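Local coordinates for 182aa long hypothetical protein (Pyrococcus horikoshii, PDB 2GAN) that is of unknown function but is probably an acetyltransferase of the GNAT family, at residues V53-P56 / F57-R61. Sequence-based numbering, arbitrary orientation.
Sequences VYEP and FLKFR. With SO4 (sulfate ion), chain D.
Phe-57 turns the edge of its ring to Tyr-54, whose CE2 lies close to the Phe-57 ring plane, 3.9 Å from CD2 of Phe-57. One face of the same phenyl ring carries CD of Arg-61, one turn on, offset toward the rim. Leu-58 follows: its CB sits 3.9 Å from CE1 of Tyr-54, so Phe-57 and Leu-58 meet different carbons of the phenol, CE2 and CE1, each obliquely. Leu-58 N donates to Tyr-54 O (3.0 Å). Tyr-54 and Leu-58 are buried, both packing on Leu-18 of helix 14-27 and on Phe-111 of strand 106-114. Lys-59 N donates to Glu-55 O (2.9 Å); the two side chains run alongside each other, and Glu-55, bent at chi2 (-76°), brings OE2 to 3.8 Å from CD of Lys-59. The charged ends stay 5.2 Å apart, Glu-55 OE2 to Lys-59 NZ, too far for a salt bridge. Phe-60 N donates to Pro-56 O, 3.2 Å away. Arg-61 is bent at chi3 (107°); its guanidinium takes CZ of Phe-57 against one face, near the rim, and its edge, in plane, meets the sulfate, with NH1 and NH2 both donating to O4. Phe-111 N also holds this sulfate, probably from the crystallisation liquor. Successive i to i+4 bonds continue the alpha-helix past Pro-56, whose ring nitrogen kinks it, in helix 47-65 of the GNAT fold.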
# COMPACT_ATOMS: atom_id res chain seq x y z
N VAL A 53 -16.13 -9.62 13.95
CA VAL A 53 -16.25 -8.22 13.60
C VAL A 53 -16.45 -7.95 12.10
O VAL A 53 -16.70 -6.81 11.71
CB VAL A 53 -15.02 -7.45 14.11
CG1 VAL A 53 -13.84 -7.66 13.18
CG2 VAL A 53 -15.36 -6.00 14.28
N TYR A 54 -16.37 -8.99 11.27
CA TYR A 54 -16.53 -8.83 9.83
C TYR A 54 -17.74 -9.57 9.25
O TYR A 54 -18.35 -9.12 8.29
CB TYR A 54 -15.25 -9.29 9.11
CG TYR A 54 -15.27 -9.11 7.61
CD1 TYR A 54 -15.63 -10.16 6.76
CD2 TYR A 54 -14.92 -7.89 7.03
CE1 TYR A 54 -15.64 -10.00 5.38
CE2 TYR A 54 -14.92 -7.72 5.64
CZ TYR A 54 -15.28 -8.77 4.83
OH TYR A 54 -15.30 -8.60 3.46
N GLU A 55 -18.07 -10.71 9.85
CA GLU A 55 -19.20 -11.52 9.41
C GLU A 55 -20.47 -10.70 9.25
O GLU A 55 -21.14 -10.78 8.22
CB GLU A 55 -19.40 -12.67 10.41
CG GLU A 55 -20.35 -13.79 9.99
CD GLU A 55 -21.81 -13.39 10.08
OE1 GLU A 55 -22.17 -12.67 11.04
OE2 GLU A 55 -22.59 -13.81 9.20
N PRO A 56 -20.82 -9.87 10.24
CA PRO A 56 -22.04 -9.06 10.12
C PRO A 56 -22.01 -8.14 8.89
O PRO A 56 -23.01 -7.99 8.19
CB PRO A 56 -22.08 -8.28 11.44
CG PRO A 56 -21.36 -9.22 12.39
CD PRO A 56 -20.19 -9.66 11.56
N PHE A 57 -20.85 -7.53 8.63
CA PHE A 57 -20.67 -6.64 7.48
C PHE A 57 -20.90 -7.40 6.17
O PHE A 57 -21.65 -6.96 5.31
CB PHE A 57 -19.25 -6.05 7.53
CG PHE A 57 -18.97 -5.01 6.46
CD1 PHE A 57 -19.77 -3.87 6.35
CD2 PHE A 57 -17.90 -5.18 5.58
CE1 PHE A 57 -19.50 -2.91 5.37
CE2 PHE A 57 -17.63 -4.22 4.59
CZ PHE A 57 -18.43 -3.09 4.49
N LEU A 58 -20.25 -8.55 6.03
CA LEU A 58 -20.37 -9.37 4.83
C LEU A 58 -21.81 -9.85 4.63
O LEU A 58 -22.35 -9.79 3.52
CB LEU A 58 -19.43 -10.59 4.94
CG LEU A 58 -19.39 -11.65 3.82
CD1 LEU A 58 -18.94 -11.04 2.50
CD2 LEU A 58 -18.45 -12.76 4.23
N LYS A 59 -22.43 -10.32 5.70
CA LYS A 59 -23.80 -10.81 5.61
C LYS A 59 -24.68 -9.73 4.97
O LYS A 59 -25.43 -10.00 4.04
CB LYS A 59 -24.35 -11.18 6.99
CG LYS A 59 -25.67 -11.93 6.95
CD LYS A 59 -26.06 -12.44 8.33
CE LYS A 59 -27.36 -13.25 8.27
NZ LYS A 59 -27.76 -13.80 9.60
N PHE A 60 -24.56 -8.51 5.48
CA PHE A 60 -25.34 -7.40 4.95
C PHE A 60 -25.05 -7.10 3.48
O PHE A 60 -25.98 -6.94 2.69
CB PHE A 60 -25.10 -6.13 5.78
CG PHE A 60 -25.54 -4.86 5.08
CD1 PHE A 60 -24.61 -4.05 4.43
CD2 PHE A 60 -26.89 -4.49 5.06
CE1 PHE A 60 -25.00 -2.89 3.77
CE2 PHE A 60 -27.30 -3.34 4.39
CZ PHE A 60 -26.36 -2.54 3.75
N ARG A 61 -23.78 -7.01 3.12
CA ARG A 61 -23.42 -6.69 1.74
C ARG A 61 -23.91 -7.73 0.74
O ARG A 61 -24.40 -7.39 -0.33
CB ARG A 61 -21.91 -6.57 1.60
CG ARG A 61 -21.30 -5.52 2.48
CD ARG A 61 -19.82 -5.44 2.19
NE ARG A 61 -19.46 -4.24 1.46
CZ ARG A 61 -18.28 -4.05 0.88
NH1 ARG A 61 -17.36 -5.00 0.96
NH2 ARG A 61 -18.01 -2.92 0.25
S SO4 D . -14.47 -3.12 -0.28
O1 SO4 D . -13.28 -3.97 -0.47
O2 SO4 D . -14.28 -1.83 -0.98
O3 SO4 D . -14.64 -2.87 1.16
O4 SO4 D . -15.66 -3.79 -0.82